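Local structure of sortase (Streptomyces avermitilis, 5GO5) at residues K154-T167 with S176-T188. The protein is a class E sortase, probably a housekeeping cysteine transpeptidase that joins sorted proteins to the cell wall without needing calcium. Numbering follows the deposited sequence.
With SO4 (sulfate ion), chain C; SO4 (sulfate ion), chain D.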
loop_
_atom_site.group_PDB
_atom_site.type_symbol
_atom_site.label_atom_id
_atom_site.label_comp_id
_atom_site.label_asym_id
_atom_site.label_seq_id
_atom_site.Cartn_x
_atom_site.Cartn_y
_atom_site.Cartn_z
ATOM N N LYS A 154 -5.175 3.305 15.255
ATOM C CA LYS A 154 -3.928 4.051 15.239
ATOM C C LYS A 154 -3.722 4.941 14.005
ATOM O O LYS A 154 -2.785 5.762 13.965
ATOM C CB LYS A 154 -2.757 3.097 15.429
ATOM C CG LYS A 154 -2.851 2.369 16.764
ATOM C CD LYS A 154 -1.755 1.355 16.917
ATOM C CE LYS A 154 -1.744 0.737 18.309
ATOM N NZ LYS A 154 -0.565 -0.138 18.403
ATOM N N SER A 155 -4.603 4.824 13.019
ATOM C CA SER A 155 -4.466 5.684 11.839
ATOM C C SER A 155 -4.771 7.143 12.095
ATOM O O SER A 155 -4.401 7.992 11.280
ATOM C CB SER A 155 -5.363 5.180 10.731
ATOM O OG SER A 155 -6.751 5.312 11.094
ATOM N N GLY A 156 -5.566 7.432 13.134
ATOM C CA GLY A 156 -6.103 8.760 13.302
ATOM C C GLY A 156 -7.397 9.019 12.578
ATOM O O GLY A 156 -8.023 10.054 12.821
ATOM N N TYR A 157 -7.838 8.117 11.687
ATOM C CA TYR A 157 -9.058 8.350 10.996
ATOM C C TYR A 157 -10.192 8.052 11.993
ATOM O O TYR A 157 -10.085 7.157 12.843
ATOM C CB TYR A 157 -9.241 7.424 9.786
ATOM C CG TYR A 157 -8.128 7.567 8.732
ATOM C CD1 TYR A 157 -7.769 8.816 8.230
ATOM C CD2 TYR A 157 -7.474 6.455 8.230
ATOM C CE1 TYR A 157 -6.751 8.932 7.291
ATOM C CE2 TYR A 157 -6.485 6.571 7.270
ATOM C CZ TYR A 157 -6.128 7.802 6.820
ATOM O OH TYR A 157 -5.132 7.911 5.848
ATOM N N GLU A 158 -11.237 8.813 11.846
ATOM C CA GLU A 158 -12.357 8.764 12.797
ATOM C C GLU A 158 -13.662 8.509 12.103
ATOM O O GLU A 158 -14.725 8.837 12.628
ATOM C CB GLU A 158 -12.410 10.113 13.494
ATOM C CG GLU A 158 -11.339 10.296 14.562
ATOM C CD GLU A 158 -11.616 9.510 15.851
ATOM O OE1 GLU A 158 -12.563 9.881 16.606
ATOM O OE2 GLU A 158 -10.891 8.530 16.119
ATOM N N ARG A 159 -13.596 7.953 10.902
ATOM C CA ARG A 159 -14.755 7.716 10.056
ATOM C C ARG A 159 -14.334 6.813 8.922
ATOM O O ARG A 159 -13.130 6.690 8.679
ATOM C CB ARG A 159 -15.299 9.022 9.470
ATOM C CG ARG A 159 -14.284 9.768 8.591
ATOM C CD ARG A 159 -14.821 11.131 8.194
ATOM N NE ARG A 159 -14.872 11.960 9.403
ATOM C CZ ARG A 159 -15.947 12.567 9.911
ATOM N NH1 ARG A 159 -17.146 12.529 9.319
ATOM N NH2 ARG A 159 -15.798 13.266 11.025
ATOM N N GLU A 160 -15.322 6.215 8.262
ATOM C CA GLU A 160 -15.125 5.423 7.038
ATOM C C GLU A 160 -14.532 6.311 5.968
ATOM O O GLU A 160 -14.893 7.485 5.847
ATOM C CB GLU A 160 -16.455 4.870 6.538
ATOM C CG GLU A 160 -16.376 4.262 5.133
ATOM C CD GLU A 160 -17.607 3.491 4.671
ATOM O OE1 GLU A 160 -17.553 2.260 4.633
ATOM O OE2 GLU A 160 -18.599 4.120 4.288
ATOM N N GLY A 161 -13.592 5.765 5.180
ATOM C CA GLY A 161 -13.114 6.431 3.999
ATOM C C GLY A 161 -12.589 5.410 3.036
ATOM O O GLY A 161 -12.916 4.242 3.187
ATOM N N ARG A 162 -11.806 5.853 2.059
ATOM C CA ARG A 162 -11.151 4.982 1.100
ATOM C C ARG A 162 -9.669 5.021 1.447
ATOM O O ARG A 162 -8.909 5.911 0.988
ATOM C CB ARG A 162 -11.417 5.418 -0.345
ATOM C CG ARG A 162 -12.906 5.434 -0.700
ATOM C CD ARG A 162 -13.131 6.162 -2.025
ATOM N NE ARG A 162 -14.586 6.236 -2.299
ATOM C CZ ARG A 162 -15.290 5.273 -2.867
ATOM N NH1 ARG A 162 -14.734 4.155 -3.319
ATOM N NH2 ARG A 162 -16.589 5.455 -3.077
ATOM N N TYR A 163 -9.275 4.083 2.312
ATOM C CA TYR A 163 -7.935 4.107 2.852
ATOM C C TYR A 163 -7.035 3.056 2.218
ATOM O O TYR A 163 -7.491 2.083 1.592
ATOM C CB TYR A 163 -7.934 3.948 4.379
ATOM C CG TYR A 163 -8.844 4.921 5.073
ATOM C CD1 TYR A 163 -8.777 6.305 4.799
ATOM C CD2 TYR A 163 -9.743 4.510 6.026
ATOM C CE1 TYR A 163 -9.617 7.207 5.418
ATOM C CE2 TYR A 163 -10.570 5.432 6.666
ATOM C CZ TYR A 163 -10.503 6.769 6.371
ATOM O OH TYR A 163 -11.347 7.711 6.966
ATOM N N LEU A 164 -5.743 3.266 2.420
ATOM C CA LEU A 164 -4.692 2.330 2.045
ATOM C C LEU A 164 -3.731 2.229 3.223
ATOM O O LEU A 164 -3.423 3.238 3.893
ATOM C CB LEU A 164 -3.973 2.801 0.762
ATOM C CG LEU A 164 -2.673 2.125 0.369
ATOM C CD1 LEU A 164 -2.505 2.178 -1.161
ATOM C CD2 LEU A 164 -1.484 2.722 1.048
ATOM N N THR A 165 -3.236 1.015 3.465
ATOM C CA THR A 165 -2.247 0.758 4.476
ATOM C C THR A 165 -1.104 0.004 3.827
ATOM O O THR A 165 -1.336 -0.915 3.062
ATOM C CB THR A 165 -2.814 -0.071 5.612
ATOM O OG1 THR A 165 -3.980 0.578 6.097
ATOM C CG2 THR A 165 -1.823 -0.227 6.772
ATOM N N LEU A 166 0.127 0.418 4.150
ATOM C CA LEU A 166 1.321 -0.377 3.850
ATOM C C LEU A 166 1.934 -0.812 5.149
ATOM O O LEU A 166 2.057 -0.008 6.074
ATOM C CB LEU A 166 2.374 0.437 3.080
ATOM C CG LEU A 166 1.928 1.178 1.829
ATOM C CD1 LEU A 166 3.113 1.915 1.194
ATOM C CD2 LEU A 166 1.250 0.254 0.819
ATOM N N THR A 167 2.344 -2.058 5.183
ATOM C CA THR A 167 3.108 -2.636 6.305
ATOM C C THR A 167 4.331 -3.367 5.830
ATOM O O THR A 167 4.323 -3.978 4.778
ATOM C CB THR A 167 2.259 -3.590 7.155
ATOM O OG1 THR A 167 3.013 -3.980 8.332
ATOM C CG2 THR A 167 1.839 -4.823 6.439
ATOM N N SER A 176 11.711 -8.080 16.161
ATOM C CA SER A 176 11.800 -6.763 15.571
ATOM C C SER A 176 10.409 -6.198 15.232
ATOM O O SER A 176 9.396 -6.900 15.246
ATOM C CB SER A 176 12.749 -6.745 14.362
ATOM O OG SER A 176 12.585 -7.875 13.515
ATOM N N HIS A 177 10.380 -4.902 14.974
ATOM C CA HIS A 177 9.123 -4.166 14.846
ATOM C C HIS A 177 8.779 -3.986 13.377
ATOM O O HIS A 177 9.648 -4.045 12.504
ATOM C CB HIS A 177 9.230 -2.837 15.576
ATOM C CG HIS A 177 9.264 -2.998 17.066
ATOM N ND1 HIS A 177 10.398 -3.404 17.739
ATOM C CD2 HIS A 177 8.293 -2.877 18.004
ATOM C CE1 HIS A 177 10.136 -3.490 19.031
ATOM N NE2 HIS A 177 8.864 -3.182 19.220
ATOM N N ARG A 178 7.489 -3.816 13.106
ATOM C CA ARG A 178 7.066 -3.437 11.746
ATOM C C ARG A 178 6.827 -1.954 11.698
ATOM O O ARG A 178 6.577 -1.330 12.708
ATOM C CB ARG A 178 5.765 -4.147 11.394
ATOM C CG ARG A 178 5.902 -5.634 11.381
ATOM C CD ARG A 178 4.588 -6.279 11.046
ATOM N NE ARG A 178 4.797 -7.712 10.815
ATOM C CZ ARG A 178 3.843 -8.551 10.462
ATOM N NH1 ARG A 178 2.612 -8.108 10.235
ATOM N NH2 ARG A 178 4.127 -9.844 10.312
ATOM N N LEU A 179 6.840 -1.402 10.485
ATOM C CA LEU A 179 6.457 -0.083 10.236
ATOM C C LEU A 179 5.203 -0.043 9.363
ATOM O O LEU A 179 5.057 -0.877 8.456
ATOM C CB LEU A 179 7.546 0.667 9.511
ATOM C CG LEU A 179 8.846 0.883 10.311
ATOM C CD1 LEU A 179 9.838 1.594 9.413
ATOM C CD2 LEU A 179 8.564 1.712 11.533
ATOM N N ILE A 180 4.350 0.926 9.658
ATOM C CA ILE A 180 3.037 1.056 9.014
ATOM C C ILE A 180 2.895 2.484 8.537
ATOM O O ILE A 180 3.260 3.452 9.244
ATOM C CB ILE A 180 1.839 0.799 9.975
ATOM C CG1 ILE A 180 2.056 -0.380 10.949
ATOM C CG2 ILE A 180 0.503 0.696 9.216
ATOM C CD1 ILE A 180 2.061 -1.718 10.279
ATOM N N VAL A 181 2.299 2.663 7.355
ATOM C CA VAL A 181 1.723 3.972 6.994
ATOM C C VAL A 181 0.257 3.805 6.575
ATOM O O VAL A 181 -0.133 2.761 6.042
ATOM C CB VAL A 181 2.471 4.718 5.862
ATOM C CG1 VAL A 181 3.857 5.121 6.313
ATOM C CG2 VAL A 181 2.532 3.893 4.605
ATOM N N TRP A 182 -0.524 4.851 6.820
ATOM C CA TRP A 182 -1.887 4.932 6.397
ATOM C C TRP A 182 -2.095 6.118 5.489
ATOM O O TRP A 182 -1.597 7.206 5.762
ATOM C CB TRP A 182 -2.856 5.051 7.587
ATOM C CG TRP A 182 -2.881 3.881 8.502
ATOM C CD1 TRP A 182 -3.606 2.754 8.362
ATOM C CD2 TRP A 182 -2.121 3.731 9.717
ATOM N NE1 TRP A 182 -3.371 1.891 9.440
ATOM C CE2 TRP A 182 -2.495 2.495 10.293
ATOM C CE3 TRP A 182 -1.197 4.549 10.402
ATOM C CZ2 TRP A 182 -1.941 2.033 11.489
ATOM C CZ3 TRP A 182 -0.631 4.071 11.601
ATOM C CH2 TRP A 182 -1.026 2.843 12.129
ATOM N N ALA A 183 -2.917 5.922 4.469
ATOM C CA ALA A 183 -3.181 6.905 3.448
ATOM C C ALA A 183 -4.666 6.943 3.087
ATOM O O ALA A 183 -5.386 5.952 3.264
ATOM C CB ALA A 183 -2.352 6.570 2.222
ATOM N N HIS A 184 -5.104 8.028 2.461
ATOM C CA HIS A 184 -6.450 8.116 1.929
ATOM C C HIS A 184 -6.431 8.419 0.415
ATOM O O HIS A 184 -5.462 8.975 -0.115
ATOM C CB HIS A 184 -7.282 9.190 2.634
ATOM C CG HIS A 184 -6.904 10.575 2.228
ATOM N ND1 HIS A 184 -5.861 11.266 2.808
ATOM C CD2 HIS A 184 -7.372 11.364 1.237
ATOM C CE1 HIS A 184 -5.716 12.434 2.197
ATOM N NE2 HIS A 184 -6.627 12.519 1.252
ATOM N N LEU A 185 -7.492 8.017 -0.261
ATOM C CA LEU A 185 -7.592 8.194 -1.706
ATOM C C LEU A 185 -7.827 9.670 -2.010
ATOM O O LEU A 185 -8.824 10.253 -1.562
ATOM C CB LEU A 185 -8.697 7.338 -2.288
ATOM C CG LEU A 185 -8.805 7.371 -3.822
ATOM C CD1 LEU A 185 -7.531 6.841 -4.483
ATOM C CD2 LEU A 185 -10.074 6.663 -4.278
ATOM N N ASP A 186 -6.901 10.282 -2.741
ATOM C CA ASP A 186 -7.016 11.696 -3.118
ATOM C C ASP A 186 -7.647 11.898 -4.460
ATOM O O ASP A 186 -8.455 12.818 -4.632
ATOM C CB ASP A 186 -5.636 12.340 -3.094
ATOM C CG ASP A 186 -5.669 13.842 -3.482
ATOM O OD1 ASP A 186 -6.181 14.630 -2.714
ATOM O OD2 ASP A 186 -5.258 14.163 -4.594
ATOM N N SER A 187 -7.288 11.071 -5.435
ATOM C CA SER A 187 -7.742 11.281 -6.796
ATOM C C SER A 187 -7.715 9.997 -7.597
ATOM O O SER A 187 -7.054 9.031 -7.222
ATOM C CB SER A 187 -6.938 12.395 -7.440
ATOM O OG SER A 187 -5.590 12.101 -7.461
ATOM N N THR A 188 -8.498 10.008 -8.660
ATOM C CA THR A 188 -8.499 8.952 -9.667
ATOM C C THR A 188 -8.427 9.609 -11.041
ATOM O O THR A 188 -8.885 10.737 -11.220
ATOM C CB THR A 188 -9.774 8.091 -9.629
ATOM O OG1 THR A 188 -10.965 8.940 -9.753
ATOM C CG2 THR A 188 -9.848 7.292 -8.404
HETATM S S SO4 C . 13.401 -2.950 15.454
HETATM O O1 SO4 C . 12.675 -2.928 16.743
HETATM O O2 SO4 C . 13.831 -1.560 15.166
HETATM O O3 SO4 C . 14.568 -3.864 15.514
HETATM O O4 SO4 C . 12.506 -3.430 14.377
HETATM S S SO4 D . -19.282 8.129 -2.484
HETATM O O1 SO4 D . -18.335 8.584 -1.419
HETATM O O2 SO4 D . -19.814 9.348 -3.153
HETATM O O3 SO4 D . -20.334 7.300 -1.849
HETATM O O4 SO4 D . -18.637 7.327 -3.536
HETATM O O HOH W 1 1.515 -5.366 10.222
#
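The backbone around Lys154 C and Ser155 CA covers one face of the Trp182 indole, at the antiparallel hairpin of strands 162-167 and 178-188 in the sortase beta-barrel; Lys154 CB touches Trp182 CH2 at 3.7 Å. Ser155 CB makes a CH-pi contact 3.6 Å from the centroid of the Trp182 five-membered ring and 13° off its normal, while Ser155 OG, hydrogen-bonded to Pro152 O, accepts from Tyr157 N in an ST turn. Ile180 CG2 lies against the rim of the opposite face; these contacts and the Trp182 NE1 bond to Val147 O limit the ring's rotation. Tyr157 CE2 packs on Trp182 CB at 3.9 Å; Tyr157 OH is hydrogen-bonded to Asp134 OD2, as is His184 ND1. Arg162 O takes Leu185 N. Tyr163 CE1 sits over the centre of the Tyr157 ring. Leu164 exchanges two backbone bonds with Ala183. Thr165 CG2 presses on Ile180 CG2 at a tight 3.5 Å. Leu166 pairs likewise with Val181, its CB meeting Val181 CG2 at 3.8 Å on the sheet face opposite Trp182. Towards the predicted active-site His100, Arg178 NE bonds to Glu170 O, and a water donates to Thr167 OG1 at 2.8 Å and accepts from Arg178 NH1 at 3.0 Å.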